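Local coordinates for protein tRNA(Ile2) 2-agmatinylcytidine synthetase TiaS (Archaeoglobus fulgidus, PDB 5XOB) that transfers agmatine to the wobble cytidine of an isoleucine tRNA in an ATP-dependent reaction, switching the codon that this tRNA reads from AUG to AUA, at residues M1-D9 with G57-V68; F39-P47 with L146-E154. One frame throughout, in Å; residues are numbered along the deposited sequence.

Contact 1 of 2, residues M1-D9 with G57-V68. With MG (magnesium ion), chain C.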
loop_
_atom_site.group_PDB
_atom_site.type_symbol
_atom_site.label_atom_id
_atom_site.label_comp_id
_atom_site.label_asym_id
_atom_site.label_seq_id
_atom_site.Cartn_x
_atom_site.Cartn_y
_atom_site.Cartn_z
ATOM N N MET A 1 -29.991 20.472 3.313
ATOM C CA MET A 1 -29.463 19.421 4.245
ATOM C C MET A 1 -28.159 18.826 3.740
ATOM O O MET A 1 -28.042 18.464 2.568
ATOM C CB MET A 1 -30.472 18.291 4.524
ATOM C CG MET A 1 -31.551 18.051 3.477
ATOM S SD MET A 1 -32.756 16.809 3.983
ATOM C CE MET A 1 -33.273 17.386 5.604
ATOM N N ARG A 2 -27.191 18.732 4.647
ATOM C CA ARG A 2 -25.884 18.157 4.354
ATOM C C ARG A 2 -25.943 16.631 4.416
ATOM O O ARG A 2 -26.231 16.059 5.469
ATOM C CB ARG A 2 -24.840 18.681 5.339
ATOM C CG ARG A 2 -24.485 20.144 5.132
ATOM C CD ARG A 2 -23.325 20.550 6.021
ATOM N NE ARG A 2 -22.549 21.639 5.434
ATOM C CZ ARG A 2 -21.315 21.979 5.808
ATOM N NH1 ARG A 2 -20.689 21.323 6.785
ATOM N NH2 ARG A 2 -20.697 22.988 5.199
ATOM N N VAL A 3 -25.678 15.980 3.288
ATOM C CA VAL A 3 -25.760 14.525 3.201
ATOM C C VAL A 3 -24.514 13.923 2.550
ATOM O O VAL A 3 -24.065 14.367 1.484
ATOM C CB VAL A 3 -27.015 14.077 2.424
ATOM C CG1 VAL A 3 -27.136 12.556 2.419
ATOM C CG2 VAL A 3 -28.267 14.699 3.031
ATOM N N TRP A 4 -23.969 12.907 3.212
ATOM C CA TRP A 4 -22.824 12.156 2.711
ATOM C C TRP A 4 -23.283 11.069 1.754
ATOM O O TRP A 4 -24.139 10.249 2.100
ATOM C CB TRP A 4 -22.054 11.502 3.863
ATOM C CG TRP A 4 -21.043 12.392 4.526
ATOM C CD1 TRP A 4 -21.169 13.014 5.733
ATOM C CD2 TRP A 4 -19.743 12.745 4.023
ATOM N NE1 TRP A 4 -20.034 13.740 6.014
ATOM C CE2 TRP A 4 -19.140 13.589 4.983
ATOM C CE3 TRP A 4 -19.033 12.433 2.855
ATOM C CZ2 TRP A 4 -17.859 14.128 4.810
ATOM C CZ3 TRP A 4 -17.756 12.966 2.684
ATOM C CH2 TRP A 4 -17.184 13.806 3.657
ATOM N N VAL A 5 -22.696 11.054 0.560
ATOM C CA VAL A 5 -23.005 10.039 -0.436
ATOM C C VAL A 5 -21.847 9.059 -0.583
ATOM O O VAL A 5 -20.702 9.473 -0.736
ATOM C CB VAL A 5 -23.291 10.671 -1.801
ATOM C CG1 VAL A 5 -23.647 9.591 -2.813
ATOM C CG2 VAL A 5 -24.416 11.694 -1.683
ATOM N N GLY A 6 -22.162 7.763 -0.550
ATOM C CA GLY A 6 -21.151 6.708 -0.623
ATOM C C GLY A 6 -21.430 5.825 -1.808
ATOM O O GLY A 6 -22.591 5.596 -2.134
ATOM N N ILE A 7 -20.373 5.359 -2.471
ATOM C CA ILE A 7 -20.500 4.511 -3.667
ATOM C C ILE A 7 -19.323 3.539 -3.776
ATOM O O ILE A 7 -18.184 3.937 -3.552
ATOM C CB ILE A 7 -20.527 5.340 -4.978
ATOM C CG1 ILE A 7 -21.470 6.543 -4.869
ATOM C CG2 ILE A 7 -20.957 4.470 -6.153
ATOM C CD1 ILE A 7 -21.416 7.486 -6.052
ATOM N N ASP A 8 -19.601 2.277 -4.123
ATOM C CA ASP A 8 -18.547 1.305 -4.501
ATOM C C ASP A 8 -19.061 0.253 -5.502
ATOM O O ASP A 8 -20.259 0.160 -5.771
ATOM C CB ASP A 8 -17.959 0.609 -3.253
ATOM C CG ASP A 8 -16.583 -0.065 -3.512
ATOM O OD1 ASP A 8 -15.979 0.123 -4.593
ATOM O OD2 ASP A 8 -16.093 -0.791 -2.617
ATOM N N ASP A 9 -18.120 -0.500 -6.073
ATOM C CA ASP A 9 -18.380 -1.711 -6.869
ATOM C C ASP A 9 -19.005 -1.404 -8.234
ATOM O O ASP A 9 -20.020 -1.971 -8.656
ATOM C CB ASP A 9 -19.181 -2.729 -6.057
ATOM C CG ASP A 9 -18.626 -4.124 -6.182
ATOM O OD1 ASP A 9 -18.082 -4.454 -7.266
ATOM O OD2 ASP A 9 -18.730 -4.881 -5.191
ATOM N N GLY A 57 -11.102 0.148 -3.743
ATOM C CA GLY A 57 -11.436 1.474 -3.193
ATOM C C GLY A 57 -12.819 2.057 -3.440
ATOM O O GLY A 57 -13.258 2.163 -4.571
ATOM N N ALA A 58 -13.480 2.471 -2.360
ATOM C CA ALA A 58 -14.784 3.135 -2.415
ATOM C C ALA A 58 -14.642 4.665 -2.328
ATOM O O ALA A 58 -13.598 5.175 -1.923
ATOM C CB ALA A 58 -15.661 2.629 -1.279
ATOM N N VAL A 59 -15.703 5.387 -2.683
ATOM C CA VAL A 59 -15.687 6.859 -2.707
ATOM C C VAL A 59 -16.894 7.450 -1.963
ATOM O O VAL A 59 -18.004 6.906 -2.021
ATOM C CB VAL A 59 -15.714 7.403 -4.164
ATOM C CG1 VAL A 59 -15.675 8.933 -4.199
ATOM C CG2 VAL A 59 -14.576 6.820 -4.993
ATOM N N SER A 60 -16.671 8.570 -1.276
ATOM C CA SER A 60 -17.765 9.369 -0.726
ATOM C C SER A 60 -17.613 10.858 -1.023
ATOM O O SER A 60 -16.528 11.332 -1.368
ATOM C CB SER A 60 -17.872 9.166 0.783
ATOM O OG SER A 60 -16.640 9.440 1.423
ATOM N N PHE A 61 -18.713 11.593 -0.892
ATOM C CA PHE A 61 -18.661 13.048 -0.966
ATOM C C PHE A 61 -19.831 13.686 -0.235
ATOM O O PHE A 61 -20.902 13.091 -0.114
ATOM C CB PHE A 61 -18.607 13.529 -2.419
ATOM C CG PHE A 61 -19.761 13.065 -3.262
ATOM C CD1 PHE A 61 -20.877 13.877 -3.450
ATOM C CD2 PHE A 61 -19.729 11.818 -3.888
ATOM C CE1 PHE A 61 -21.944 13.450 -4.233
ATOM C CE2 PHE A 61 -20.790 11.384 -4.674
ATOM C CZ PHE A 61 -21.900 12.202 -4.845
ATOM N N LEU A 62 -19.602 14.907 0.246
ATOM C CA LEU A 62 -20.599 15.649 1.004
ATOM C C LEU A 62 -21.361 16.616 0.105
ATOM O O LEU A 62 -20.750 17.391 -0.640
ATOM C CB LEU A 62 -19.922 16.436 2.125
ATOM C CG LEU A 62 -20.820 17.041 3.216
ATOM C CD1 LEU A 62 -21.691 15.985 3.874
ATOM C CD2 LEU A 62 -19.969 17.736 4.268
ATOM N N VAL A 63 -22.691 16.575 0.185
ATOM C CA VAL A 63 -23.528 17.505 -0.560
ATOM C C VAL A 63 -24.523 18.219 0.338
ATOM O O VAL A 63 -24.812 17.767 1.440
ATOM C CB VAL A 63 -24.301 16.804 -1.682
ATOM C CG1 VAL A 63 -23.334 16.097 -2.610
ATOM C CG2 VAL A 63 -25.303 15.812 -1.115
ATOM N N GLU A 64 -25.025 19.345 -0.159
ATOM C CA GLU A 64 -26.120 20.077 0.456
ATOM C C GLU A 64 -27.248 20.100 -0.565
ATOM O O GLU A 64 -27.057 20.548 -1.696
ATOM C CB GLU A 64 -25.680 21.497 0.805
ATOM C CG GLU A 64 -26.801 22.442 1.235
ATOM C CD GLU A 64 -27.041 22.464 2.739
ATOM O OE1 GLU A 64 -26.067 22.676 3.502
ATOM O OE2 GLU A 64 -28.211 22.298 3.154
ATOM N N VAL A 65 -28.406 19.585 -0.169
ATOM C CA VAL A 65 -29.574 19.504 -1.040
ATOM C C VAL A 65 -30.805 19.776 -0.198
ATOM O O VAL A 65 -30.732 19.763 1.027
ATOM C CB VAL A 65 -29.730 18.102 -1.679
ATOM C CG1 VAL A 65 -28.546 17.779 -2.580
ATOM C CG2 VAL A 65 -29.912 17.020 -0.614
ATOM N N ASP A 66 -31.934 19.999 -0.860
ATOM C CA ASP A 66 -33.196 20.232 -0.163
ATOM C C ASP A 66 -33.894 18.924 0.188
ATOM O O ASP A 66 -34.405 18.772 1.301
ATOM C CB ASP A 66 -34.123 21.108 -1.006
ATOM C CG ASP A 66 -33.747 22.572 -0.950
ATOM O OD1 ASP A 66 -33.881 23.182 0.135
ATOM O OD2 ASP A 66 -33.323 23.114 -1.994
ATOM N N ASP A 67 -33.925 17.988 -0.757
ATOM C CA ASP A 67 -34.584 16.712 -0.525
ATOM C C ASP A 67 -33.690 15.520 -0.843
ATOM O O ASP A 67 -33.080 15.424 -1.918
ATOM C CB ASP A 67 -35.886 16.616 -1.319
ATOM C CG ASP A 67 -36.659 15.332 -1.031
ATOM O OD1 ASP A 67 -36.540 14.780 0.087
ATOM O OD2 ASP A 67 -37.400 14.875 -1.924
ATOM N N VAL A 68 -33.657 14.602 0.118
ATOM C CA VAL A 68 -32.833 13.402 0.060
ATOM C C VAL A 68 -33.326 12.428 -1.009
ATOM O O VAL A 68 -32.516 11.856 -1.739
ATOM C CB VAL A 68 -32.788 12.703 1.445
ATOM C CG1 VAL A 68 -32.133 11.327 1.361
ATOM C CG2 VAL A 68 -32.046 13.573 2.452
HETATM MG MG MG C . -13.827 -1.221 -4.988
#

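Contact 2 of 2, residues F39-P47 with L146-E154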
loop_
_atom_site.group_PDB
_atom_site.type_symbol
_atom_site.label_atom_id
_atom_site.label_comp_id
_atom_site.label_asym_id
_atom_site.label_seq_id
_atom_site.Cartn_x
_atom_site.Cartn_y
_atom_site.Cartn_z
ATOM N N PHE A 39 -13.695 18.322 -0.705
ATOM C CA PHE A 39 -13.241 17.311 -1.658
ATOM C C PHE A 39 -13.949 15.980 -1.403
ATOM O O PHE A 39 -14.360 15.693 -0.273
ATOM C CB PHE A 39 -11.717 17.126 -1.581
ATOM C CG PHE A 39 -10.939 18.312 -2.085
ATOM C CD1 PHE A 39 -10.038 18.974 -1.260
ATOM C CD2 PHE A 39 -11.123 18.781 -3.385
ATOM C CE1 PHE A 39 -9.331 20.075 -1.723
ATOM C CE2 PHE A 39 -10.420 19.882 -3.850
ATOM C CZ PHE A 39 -9.521 20.529 -3.020
ATOM N N PRO A 40 -14.100 15.164 -2.458
ATOM C CA PRO A 40 -14.576 13.814 -2.242
ATOM C C PRO A 40 -13.452 13.003 -1.623
ATOM O O PRO A 40 -12.297 13.445 -1.618
ATOM C CB PRO A 40 -14.869 13.323 -3.654
ATOM C CG PRO A 40 -13.849 14.021 -4.484
ATOM C CD PRO A 40 -13.648 15.369 -3.846
ATOM N N ARG A 41 -13.785 11.827 -1.112
ATOM C CA ARG A 41 -12.811 10.992 -0.440
ATOM C C ARG A 41 -12.709 9.668 -1.178
ATOM O O ARG A 41 -13.710 9.153 -1.667
ATOM C CB ARG A 41 -13.210 10.797 1.022
ATOM C CG ARG A 41 -13.712 12.086 1.676
ATOM C CD ARG A 41 -13.653 12.035 3.193
ATOM N NE ARG A 41 -14.368 10.872 3.710
ATOM C CZ ARG A 41 -14.163 10.311 4.903
ATOM N NH1 ARG A 41 -13.258 10.801 5.741
ATOM N NH2 ARG A 41 -14.868 9.243 5.258
ATOM N N LEU A 42 -11.482 9.159 -1.292
ATOM C CA LEU A 42 -11.207 7.855 -1.882
ATOM C C LEU A 42 -10.638 6.945 -0.792
ATOM O O LEU A 42 -9.500 7.124 -0.352
ATOM C CB LEU A 42 -10.197 7.993 -3.015
ATOM C CG LEU A 42 -10.033 6.838 -4.009
ATOM C CD1 LEU A 42 -8.642 6.907 -4.622
ATOM C CD2 LEU A 42 -10.265 5.450 -3.419
ATOM N N ILE A 43 -11.433 5.960 -0.382
ATOM C CA ILE A 43 -11.118 5.089 0.754
ATOM C C ILE A 43 -10.787 3.667 0.291
ATOM O O ILE A 43 -11.678 2.929 -0.108
ATOM C CB ILE A 43 -12.323 5.026 1.726
ATOM C CG1 ILE A 43 -12.750 6.439 2.166
ATOM C CG2 ILE A 43 -12.019 4.142 2.928
ATOM C CD1 ILE A 43 -11.693 7.259 2.875
ATOM N N ARG A 44 -9.511 3.287 0.352
ATOM C CA ARG A 44 -9.107 1.900 0.082
ATOM C C ARG A 44 -9.408 0.978 1.268
ATOM O O ARG A 44 -9.153 1.323 2.424
ATOM C CB ARG A 44 -7.615 1.809 -0.237
ATOM C CG ARG A 44 -7.195 2.554 -1.484
ATOM C CD ARG A 44 -7.622 1.845 -2.761
ATOM N NE ARG A 44 -7.198 2.608 -3.935
ATOM C CZ ARG A 44 -7.517 2.335 -5.196
ATOM N NH1 ARG A 44 -8.292 1.302 -5.496
ATOM N NH2 ARG A 44 -7.057 3.122 -6.167
ATOM N N LEU A 45 -9.920 -0.210 0.967
ATOM C CA LEU A 45 -10.337 -1.157 1.994
ATOM C C LEU A 45 -9.342 -2.302 2.081
ATOM O O LEU A 45 -8.284 -2.248 1.453
ATOM C CB LEU A 45 -11.739 -1.673 1.684
ATOM C CG LEU A 45 -12.752 -0.577 1.345
ATOM C CD1 LEU A 45 -14.065 -1.220 0.944
ATOM C CD2 LEU A 45 -12.960 0.392 2.501
ATOM N N ASN A 46 -9.671 -3.316 2.882
ATOM C CA ASN A 46 -8.799 -4.471 3.054
ATOM C C ASN A 46 -8.232 -4.894 1.707
ATOM O O ASN A 46 -8.965 -5.384 0.851
ATOM C CB ASN A 46 -9.558 -5.630 3.699
ATOM C CG ASN A 46 -8.638 -6.750 4.142
ATOM O OD1 ASN A 46 -7.542 -6.912 3.616
ATOM N ND2 ASN A 46 -9.081 -7.525 5.120
ATOM N N PRO A 47 -6.926 -4.696 1.506
ATOM C CA PRO A 47 -6.334 -4.975 0.204
ATOM C C PRO A 47 -6.105 -6.462 -0.079
ATOM O O PRO A 47 -5.562 -6.799 -1.130
ATOM C CB PRO A 47 -4.995 -4.236 0.274
ATOM C CG PRO A 47 -4.628 -4.290 1.710
ATOM C CD PRO A 47 -5.923 -4.206 2.468
ATOM N N LEU A 146 -20.657 2.265 2.621
ATOM C CA LEU A 146 -20.721 2.586 4.048
ATOM C C LEU A 146 -19.350 2.952 4.620
ATOM O O LEU A 146 -19.229 3.877 5.444
ATOM C CB LEU A 146 -21.289 1.401 4.829
ATOM C CG LEU A 146 -22.792 1.147 4.729
ATOM C CD1 LEU A 146 -23.139 -0.195 5.356
ATOM C CD2 LEU A 146 -23.590 2.263 5.394
ATOM N N ALA A 147 -18.327 2.214 4.190
ATOM C CA ALA A 147 -16.961 2.448 4.655
ATOM C C ALA A 147 -16.403 3.790 4.184
ATOM O O ALA A 147 -15.678 4.452 4.920
ATOM C CB ALA A 147 -16.049 1.315 4.219
ATOM N N ALA A 148 -16.737 4.197 2.966
ATOM C CA ALA A 148 -16.284 5.487 2.457
ATOM C C ALA A 148 -16.872 6.633 3.278
ATOM O O ALA A 148 -16.261 7.690 3.422
ATOM C CB ALA A 148 -16.647 5.647 0.986
ATOM N N VAL A 149 -18.062 6.411 3.818
ATOM C CA VAL A 149 -18.768 7.424 4.602
ATOM C C VAL A 149 -18.268 7.468 6.052
ATOM O O VAL A 149 -18.111 8.553 6.621
ATOM C CB VAL A 149 -20.305 7.183 4.540
ATOM C CG1 VAL A 149 -21.064 8.046 5.539
ATOM C CG2 VAL A 149 -20.819 7.453 3.132
ATOM N N GLY A 150 -18.013 6.299 6.639
ATOM C CA GLY A 150 -17.626 6.210 8.055
ATOM C C GLY A 150 -16.158 6.451 8.378
ATOM O O GLY A 150 -15.819 6.851 9.499
ATOM N N ALA A 151 -15.283 6.220 7.405
ATOM C CA ALA A 151 -13.850 6.200 7.657
ATOM C C ALA A 151 -13.372 7.499 8.285
ATOM O O ALA A 151 -13.586 8.573 7.719
ATOM C CB ALA A 151 -13.095 5.935 6.366
ATOM N N GLU A 152 -12.740 7.401 9.457
ATOM C CA GLU A 152 -12.048 8.542 10.050
ATOM C C GLU A 152 -10.605 8.570 9.571
ATOM O O GLU A 152 -9.900 7.561 9.656
ATOM C CB GLU A 152 -12.072 8.498 11.576
ATOM C CG GLU A 152 -11.148 9.540 12.203
ATOM C CD GLU A 152 -11.385 9.757 13.685
ATOM O OE1 GLU A 152 -10.381 9.913 14.418
ATOM O OE2 GLU A 152 -12.561 9.776 14.117
ATOM N N LEU A 153 -10.167 9.733 9.094
ATOM C CA LEU A 153 -8.818 9.902 8.570
ATOM C C LEU A 153 -7.972 10.809 9.464
ATOM O O LEU A 153 -8.017 12.040 9.347
ATOM C CB LEU A 153 -8.873 10.463 7.147
ATOM C CG LEU A 153 -9.600 9.633 6.081
ATOM C CD1 LEU A 153 -9.319 10.192 4.692
ATOM C CD2 LEU A 153 -9.218 8.159 6.134
ATOM N N GLU A 154 -7.207 10.185 10.360
ATOM C CA GLU A 154 -6.234 10.894 11.197
ATOM C C GLU A 154 -5.122 11.435 10.307
ATOM O O GLU A 154 -4.859 12.637 10.253
ATOM C CB GLU A 154 -5.645 9.948 12.251
ATOM C CG GLU A 154 -6.621 9.532 13.348
ATOM C CD GLU A 154 -6.472 10.340 14.630
ATOM O OE1 GLU A 154 -6.674 9.753 15.719
ATOM O OE2 GLU A 154 -6.155 11.551 14.558
#

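Contact 1 of 2, residues M1-D9 with G57-V68
Met1 brings the charged chain start to Glu64: its N forms a salt bridge with Glu64 OE2 at 2.6 Å, reaching the oxygen from above the carboxylate plane, and also bonds to Val65 O. Its side chain turns at the last torsion (chi3 52°), and SD rests on Val68 CG2. Arg2 lays CG beside Glu64 OE1, while its guanidinium makes a salt bridge with Glu99. Strands 2-8 and 57-64 are antiparallel neighbours in the sheet of the TCKD domain; Val3, Val5 and Ile7 form hydrogen-bonded pairs with Val63, Phe61 and Val59, respectively. On the opposite face from these, Trp4 lies against Leu62, whose CD1 sits over its five-membered ring, 3.5 Å from the centroid and 7° off the normal; Leu62 holds CG anti to its N (chi1 -167°), and the branched side chain can lay one methyl on the flat indole. A serine in place of Trp4 would probably leave Leu62 CD1 without its aromatic partner and open a gap beside Ser60. Val5 puts CB over the face of the Phe61 ring, 3.7 Å from Phe61 CZ. Gly6 brings its CA within 3.4 Å of Val59 O. Ile7 CD1 meets the Phe61 ring edge. Asp8 sets its CB and carboxylate against the small Ala58 CB, and Asp8 OD1 binds magnesium at 2.6 Å, a site shared with Thr18, which is modified to phosphothreonine. Apolar contacts and paired amides thus give way, at the end of strand 2-8, to a buried carboxylate that binds the metal.

Contact 2 of 2, residues F39-P47 with L146-E154
Arg41 reaches from its strand to the C-terminal end of helix 141-150 and bonds to carbonyls there. Its chain bends at chi3 (-55°), bringing the two terminal nitrogens end-on to one oxygen: Arg41 NH1 lies 3.0 Å and Arg41 NH2 2.9 Å from Ala151 O, which stays within 6° of the guanidinium plane. The NH2 bond falls on a lone pair of that carbonyl. Arg41 NH2 also donates to Ala148 O at 2.8 Å, so one nitrogen serves two acceptors, and Ala148 O takes a further bond from Ser60 OG. Carbonyls at a helix C-terminus lack the amides of a next turn, and a long cationic side chain suits this place, where the helix dipole probably adds to the attraction. The Leu153 and Arg41 side chains run past each other in opposite directions. Ile43 CG1 packs 3.7 Å from Ala148 CA, and Ile43 CD1 touches the methyls of Ala151 and Leu153. Leu45 CD2 meets Ala147 CB; the small alanines let the axes of 39-44 and 146-150 approach to 8.2 Å. The helix thus crosses one face of the sheet, over strands 35-44 and 57-64, with helix 106-114 packed against Leu146 and Ala147, and against Ala151 just beyond its end.

From the N terminus, strand 2-8 is followed by helix 20-32 and strand 35-44 before strand 57-64 comes back to close the first loop at contact 1. Contact 2 closes a longer one, from 39-47 in the TCKD domain to 146-154 in the FLD domain. The loops cross, since 39-47 lies between the two segments of contact 1 and 146-154 beyond them. The two contacts share a sheet in which 57-64 lies between 2-8 and 35-44. Ala58 O bonds to Ile43 N, so strand 57-64 is held to the strand of contact 2 as well as to 2-8, and the sheet is tied through contact 2 to helix 141-150.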